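Local coordinates for protein Alpha/beta hydrolase (Enterobacter asburiae, PDB 6KMO) that probably hydrolyses carboxylic esters, as an esterase or lipase of the alpha/beta hydrolase fold, at residues R123-A128 with V323-A328; N204-P209 with T269-A274. The protein carries 2 engineered substitutions. All coordinates share one frame; numbering follows the deposited sequence.

Interaction 1: R123-A128 with V323-A328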
loop_
_atom_site.group_PDB
_atom_site.type_symbol
_atom_site.label_atom_id
_atom_site.label_comp_id
_atom_site.label_asym_id
_atom_site.label_seq_id
_atom_site.Cartn_x
_atom_site.Cartn_y
_atom_site.Cartn_z
ATOM N N ARG A 123 -11.172 -15.135 -3.541
ATOM C CA ARG A 123 -11.985 -15.088 -2.331
ATOM C C ARG A 123 -11.489 -14.013 -1.372
ATOM O O ARG A 123 -12.296 -13.312 -0.744
ATOM C CB ARG A 123 -12.000 -16.457 -1.641
ATOM C CG ARG A 123 -12.820 -17.522 -2.364
ATOM C CD ARG A 123 -12.709 -18.835 -1.623
ATOM N NE ARG A 123 -13.508 -19.905 -2.202
ATOM C CZ ARG A 123 -14.300 -20.725 -1.508
ATOM N NH1 ARG A 123 -14.468 -20.576 -0.203
ATOM N NH2 ARG A 123 -14.948 -21.684 -2.154
ATOM N N ASP A 124 -10.170 -13.864 -1.230
ATOM C CA ASP A 124 -9.644 -12.826 -0.347
ATOM C C ASP A 124 -10.096 -11.441 -0.806
ATOM O O ASP A 124 -10.445 -10.585 0.017
ATOM C CB ASP A 124 -8.111 -12.868 -0.320
ATOM C CG ASP A 124 -7.543 -13.991 0.502
ATOM O OD1 ASP A 124 -8.270 -14.638 1.295
ATOM O OD2 ASP A 124 -6.322 -14.241 0.355
ATOM N N LEU A 125 -10.076 -11.189 -2.114
ATOM C CA LEU A 125 -10.463 -9.877 -2.623
ATOM C C LEU A 125 -11.961 -9.638 -2.476
ATOM O O LEU A 125 -12.390 -8.517 -2.190
ATOM C CB LEU A 125 -10.045 -9.754 -4.091
ATOM C CG LEU A 125 -8.529 -9.677 -4.362
ATOM C CD1 LEU A 125 -8.256 -9.984 -5.823
ATOM C CD2 LEU A 125 -7.961 -8.328 -3.950
ATOM N N VAL A 126 -12.765 -10.676 -2.692
ATOM C CA VAL A 126 -14.206 -10.583 -2.475
ATOM C C VAL A 126 -14.501 -10.264 -1.018
ATOM O O VAL A 126 -15.298 -9.375 -0.711
ATOM C CB VAL A 126 -14.860 -11.899 -2.922
ATOM C CG1 VAL A 126 -16.308 -11.989 -2.405
ATOM C CG2 VAL A 126 -14.814 -12.016 -4.431
ATOM N N ARG A 127 -13.852 -10.969 -0.098
ATOM C CA ARG A 127 -14.118 -10.739 1.321
ATOM C C ARG A 127 -13.697 -9.340 1.751
ATOM O O ARG A 127 -14.410 -8.679 2.515
ATOM C CB ARG A 127 -13.398 -11.814 2.127
ATOM C CG ARG A 127 -14.046 -13.182 1.991
ATOM C CD ARG A 127 -13.123 -14.299 2.450
ATOM N NE ARG A 127 -12.719 -14.082 3.827
ATOM C CZ ARG A 127 -13.458 -14.416 4.877
ATOM N NH1 ARG A 127 -14.624 -15.025 4.710
ATOM N NH2 ARG A 127 -13.016 -14.149 6.094
ATOM N N ALA A 128 -12.550 -8.868 1.263
ATOM C CA ALA A 128 -12.048 -7.568 1.672
ATOM C C ALA A 128 -12.812 -6.419 1.029
ATOM O O ALA A 128 -12.844 -5.319 1.587
ATOM C CB ALA A 128 -10.561 -7.465 1.356
ATOM N N VAL A 323 -2.092 -8.066 4.396
ATOM C CA VAL A 323 -2.360 -6.635 4.420
ATOM C C VAL A 323 -2.565 -6.104 3.007
ATOM O O VAL A 323 -3.510 -5.354 2.758
ATOM C CB VAL A 323 -1.244 -5.896 5.181
ATOM C CG1 VAL A 323 -1.344 -4.376 4.980
ATOM C CG2 VAL A 323 -1.317 -6.264 6.656
ATOM N N ALA A 324 -1.708 -6.495 2.061
ATOM C CA ALA A 324 -1.838 -5.984 0.701
ATOM C C ALA A 324 -3.211 -6.294 0.113
ATOM O O ALA A 324 -3.808 -5.454 -0.583
ATOM C CB ALA A 324 -0.752 -6.574 -0.197
ATOM N N LEU A 325 -3.719 -7.502 0.336
ATOM C CA LEU A 325 -4.996 -7.873 -0.260
ATOM C C LEU A 325 -6.153 -7.192 0.458
ATOM O O LEU A 325 -7.122 -6.770 -0.182
ATOM C CB LEU A 325 -5.146 -9.391 -0.299
ATOM C CG LEU A 325 -4.097 -10.071 -1.189
ATOM C CD1 LEU A 325 -4.272 -11.591 -1.145
ATOM C CD2 LEU A 325 -4.147 -9.583 -2.636
ATOM N N GLU A 326 -6.064 -7.049 1.783
ATOM C CA GLU A 326 -7.049 -6.241 2.503
ATOM C C GLU A 326 -7.084 -4.816 1.958
ATOM O O GLU A 326 -8.159 -4.240 1.771
ATOM C CB GLU A 326 -6.757 -6.231 4.011
ATOM C CG GLU A 326 -7.786 -5.467 4.834
ATOM C CD GLU A 326 -9.142 -6.156 4.877
ATOM O OE1 GLU A 326 -9.202 -7.391 4.720
ATOM O OE2 GLU A 326 -10.156 -5.459 5.102
ATOM N N GLN A 327 -5.912 -4.247 1.684
ATOM C CA GLN A 327 -5.813 -2.868 1.221
ATOM C C GLN A 327 -6.323 -2.711 -0.204
ATOM O O GLN A 327 -6.945 -1.688 -0.537
ATOM C CB GLN A 327 -4.357 -2.408 1.363
ATOM C CG GLN A 327 -3.915 -2.248 2.812
ATOM C CD GLN A 327 -2.509 -1.733 2.963
ATOM O OE1 GLN A 327 -1.629 -2.026 2.157
ATOM N NE2 GLN A 327 -2.275 -0.971 4.023
ATOM N N ALA A 328 -6.066 -3.695 -1.067
ATOM C CA ALA A 328 -6.671 -3.666 -2.395
ATOM C C ALA A 328 -8.185 -3.721 -2.295
ATOM O O ALA A 328 -8.891 -2.979 -2.991
ATOM C CB ALA A 328 -6.144 -4.823 -3.243
HETATM O O HOH W 1 -11.364 -3.699 3.400
#

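Interaction 2: N204-P209 with T269-A274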
loop_
_atom_site.group_PDB
_atom_site.type_symbol
_atom_site.label_atom_id
_atom_site.label_comp_id
_atom_site.label_asym_id
_atom_site.label_seq_id
_atom_site.Cartn_x
_atom_site.Cartn_y
_atom_site.Cartn_z
ATOM N N ASN A 204 -9.976 0.201 -11.530
ATOM C CA ASN A 204 -9.076 -0.864 -11.944
ATOM C C ASN A 204 -8.117 -1.174 -10.802
ATOM O O ASN A 204 -7.572 -0.258 -10.180
ATOM C CB ASN A 204 -8.197 -0.404 -13.102
ATOM C CG ASN A 204 -8.946 -0.171 -14.369
ATOM O OD1 ASN A 204 -9.980 -0.783 -14.626
ATOM N ND2 ASN A 204 -8.403 0.694 -15.207
ATOM N N VAL A 205 -7.859 -2.452 -10.572
ATOM C CA VAL A 205 -6.791 -2.889 -9.682
ATOM C C VAL A 205 -5.870 -3.789 -10.488
ATOM O O VAL A 205 -6.246 -4.901 -10.878
ATOM C CB VAL A 205 -7.295 -3.604 -8.426
ATOM C CG1 VAL A 205 -6.098 -3.971 -7.568
ATOM C CG2 VAL A 205 -8.268 -2.738 -7.641
ATOM N N MET A 206 -4.667 -3.304 -10.756
ATOM C CA MET A 206 -3.647 -4.029 -11.508
ATOM C C MET A 206 -2.625 -4.533 -10.502
ATOM O O MET A 206 -1.835 -3.749 -9.958
ATOM C CB MET A 206 -3.009 -3.116 -12.561
ATOM C CG MET A 206 -3.971 -2.613 -13.628
ATOM S SD MET A 206 -3.334 -1.297 -14.815
ATOM C CE MET A 206 -2.040 -2.239 -15.678
ATOM N N LEU A 207 -2.654 -5.833 -10.239
ATOM C CA LEU A 207 -1.796 -6.456 -9.226
ATOM C C LEU A 207 -0.553 -6.974 -9.933
ATOM O O LEU A 207 -0.635 -7.878 -10.774
ATOM C CB LEU A 207 -2.529 -7.590 -8.516
ATOM C CG LEU A 207 -3.791 -7.169 -7.751
ATOM C CD1 LEU A 207 -4.526 -8.408 -7.278
ATOM C CD2 LEU A 207 -3.461 -6.267 -6.597
ATOM N N TRP A 208 0.591 -6.378 -9.603
ATOM C CA TRP A 208 1.903 -6.708 -10.159
ATOM C C TRP A 208 1.801 -7.008 -11.665
ATOM O O TRP A 208 2.135 -8.118 -12.118
ATOM C CB TRP A 208 2.606 -7.818 -9.375
ATOM C CG TRP A 208 1.735 -8.950 -8.952
ATOM C CD1 TRP A 208 1.591 -10.129 -9.615
ATOM C CD2 TRP A 208 0.869 -9.023 -7.804
ATOM N NE1 TRP A 208 0.670 -10.925 -8.977
ATOM C CE2 TRP A 208 0.230 -10.274 -7.854
ATOM C CE3 TRP A 208 0.559 -8.156 -6.753
ATOM C CZ2 TRP A 208 -0.700 -10.672 -6.898
ATOM C CZ3 TRP A 208 -0.374 -8.567 -5.803
ATOM C CH2 TRP A 208 -0.979 -9.809 -5.888
ATOM N N PRO A 209 1.367 -6.036 -12.463
ATOM C CA PRO A 209 0.990 -6.292 -13.855
ATOM C C PRO A 209 2.171 -6.377 -14.809
ATOM O O PRO A 209 3.239 -5.792 -14.594
ATOM C CB PRO A 209 0.158 -5.050 -14.212
ATOM C CG PRO A 209 0.795 -3.948 -13.378
ATOM C CD PRO A 209 1.047 -4.650 -12.054
ATOM N N THR A 269 -7.411 4.020 -10.975
ATOM C CA THR A 269 -6.599 2.814 -10.940
ATOM C C THR A 269 -5.750 2.727 -9.684
ATOM O O THR A 269 -5.217 3.733 -9.202
ATOM C CB THR A 269 -5.692 2.783 -12.183
ATOM O OG1 THR A 269 -6.490 2.643 -13.362
ATOM C CG2 THR A 269 -4.712 1.640 -12.168
ATOM N N LEU A 270 -5.618 1.503 -9.174
ATOM C CA LEU A 270 -4.637 1.128 -8.165
ATOM C C LEU A 270 -3.692 0.133 -8.818
ATOM O O LEU A 270 -4.149 -0.856 -9.408
ATOM C CB LEU A 270 -5.305 0.469 -6.963
ATOM C CG LEU A 270 -4.349 -0.177 -5.951
ATOM C CD1 LEU A 270 -3.449 0.850 -5.281
ATOM C CD2 LEU A 270 -5.132 -0.916 -4.893
ATOM N N ILE A 271 -2.382 0.372 -8.710
ATOM C CA ILE A 271 -1.367 -0.588 -9.136
ATOM C C ILE A 271 -0.582 -1.003 -7.906
ATOM O O ILE A 271 -0.081 -0.147 -7.175
ATOM C CB ILE A 271 -0.416 0.021 -10.181
ATOM C CG1 ILE A 271 -1.157 0.378 -11.453
ATOM C CG2 ILE A 271 0.727 -0.945 -10.479
ATOM C CD1 ILE A 271 -0.388 1.271 -12.420
ATOM N N GLN A 272 -0.478 -2.310 -7.665
ATOM C CA GLN A 272 0.465 -2.828 -6.675
ATOM C C GLN A 272 1.659 -3.415 -7.408
ATOM O O GLN A 272 1.494 -4.123 -8.404
ATOM C CB GLN A 272 -0.140 -3.927 -5.800
ATOM C CG GLN A 272 -1.351 -3.491 -4.991
ATOM C CD GLN A 272 -1.684 -4.432 -3.848
ATOM O OE1 GLN A 272 -1.165 -5.554 -3.763
ATOM N NE2 GLN A 272 -2.579 -3.987 -2.967
ATOM N N THR A 273 2.861 -3.132 -6.916
ATOM C CA THR A 273 4.053 -3.787 -7.432
ATOM C C THR A 273 4.793 -4.492 -6.300
ATOM O O THR A 273 4.647 -4.161 -5.121
ATOM C CB THR A 273 4.980 -2.803 -8.149
ATOM O OG1 THR A 273 5.403 -1.834 -7.193
ATOM C CG2 THR A 273 4.300 -2.162 -9.355
ATOM N N ALA A 274 5.578 -5.488 -6.690
ATOM C CA ALA A 274 6.451 -6.219 -5.783
ATOM C C ALA A 274 7.868 -5.701 -5.927
ATOM O O ALA A 274 8.360 -5.518 -7.046
ATOM C CB ALA A 274 6.425 -7.704 -6.118
#

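Interaction 1: R123-A128 with V323-A328
Leu125 and Leu325 meet where helix 115-129 passes helix 319-335, their CD2 methyls touching where the helices cross. The segment axes come within 8.3 Å of each other and cross at -51°. CD2 of Leu125 does the touching on its side: it lies 4.0 Å from CB of Ala328 and 4.2 Å from CD2 of Leu325. Leu125 starts out across the line to the partner, but with CG anti to the carbonyl carbon (chi1 -69°) its CD2 end comes nearer. The other branch of Leu325, CD1, turns to Asp124 and packs 3.7 Å from OD2, the two side chains crossing at a slant. That carboxylate has its polar partner within its own helix, a salt bridge from OD2 to Arg120, and Leu325 also lies against Arg120 and Leu121.

At the Ala128 end a carboxylate and a water join the contact. CB of Ala128 points at the second helix and sits 3.6 Å from OE1 of Glu326, in van der Waals contact. Glu326 starts out away from helix 115-129, but its chain bends at chi2 (69°) and brings the carboxylate back over the methyl group. The other oxygen of Glu326, OE2, accepts a hydrogen bond of 2.7 Å from a water that also donates to O of Ala128, at 2.8 Å.

The small Ala128 permits a CA-CA approach of 5.2 Å to Glu326. Asp124 is held by Arg120 of its own helix, whereas Glu326 reaches helix 115-129 through the water; the direct contacts are thus van der Waals in kind, with one water supplying the polar link.

Interaction 2: N204-P209 with T269-A274
Leu207 and Gln272 lie side by side on one face of the central sheet, pointing the same way, with CD2 of Leu207 3.7 Å from OE1 of Gln272. OE1 of Gln272 also sits at the edge of the Trp208 indole, in its plane and 3.7 Å from CZ3, while the ring and amide planes are turned 47° apart. Trp208 carries its CG in the crowded position between backbone N and carbonyl carbon (chi1 42°), and CB of Leu207 packs on one face of its ring near the rim. The Gln272 amide is held from outside the pair, OE1 being bonded to the Tyr309 hydroxyl. NE1 of Trp208 bonds to Asp308. Further along this face Val205 and Leu270 run alongside each other.

On the other face Asn204 crosses Thr269 obliquely. ND2 of Asn204 donates to OG1 of Thr269 at 3.3 Å, a long bond bent to 146° and tilted from the amide plane; OG1 is also bonded to O of Pro267. Met206 sets CB against CG1 of Ile271 and swings SD toward CG2 of Thr269, and CD of Pro209 packs at 4.0 Å from CG2 of Ile271, the two side chains nearly at right angles.

Between the two faces the backbones pair in parallel, with N of Leu270 bonded to O of Asn204 at 2.8 Å, N of Met206 to O of Leu270 at 2.8 Å, and N of Gln272 to O of Met206. N of Trp208, just beyond strand 203-207, continues to O of Gln272 at 2.7 Å. Neighbouring parallel strands joined through intervening helices, with Trp208 touching Ser180 of a probable nucleophile elbow, are characteristic of the alpha/beta hydrolase core.

Interaction 2 lies wholly in the core, pairing two central strands, whereas interaction 1 joins two helices that pack on one side of that sheet and is only partly buried. Their chemistry follows this difference: regular backbone hydrogen bonds hold 204-209 to 269-274, while van der Waals contacts and a bridging water link 123-128 to 323-328. The two meet directly, since NE2 of Gln272 lies 3.1 Å from O of Ala324, a probable hydrogen bond tying the strand to helix 319-335, and CD2 of Leu270 packs against CA of Ala328. Both also approach the second subunit, where Leu270 and Gln327 pack against each other across the chains.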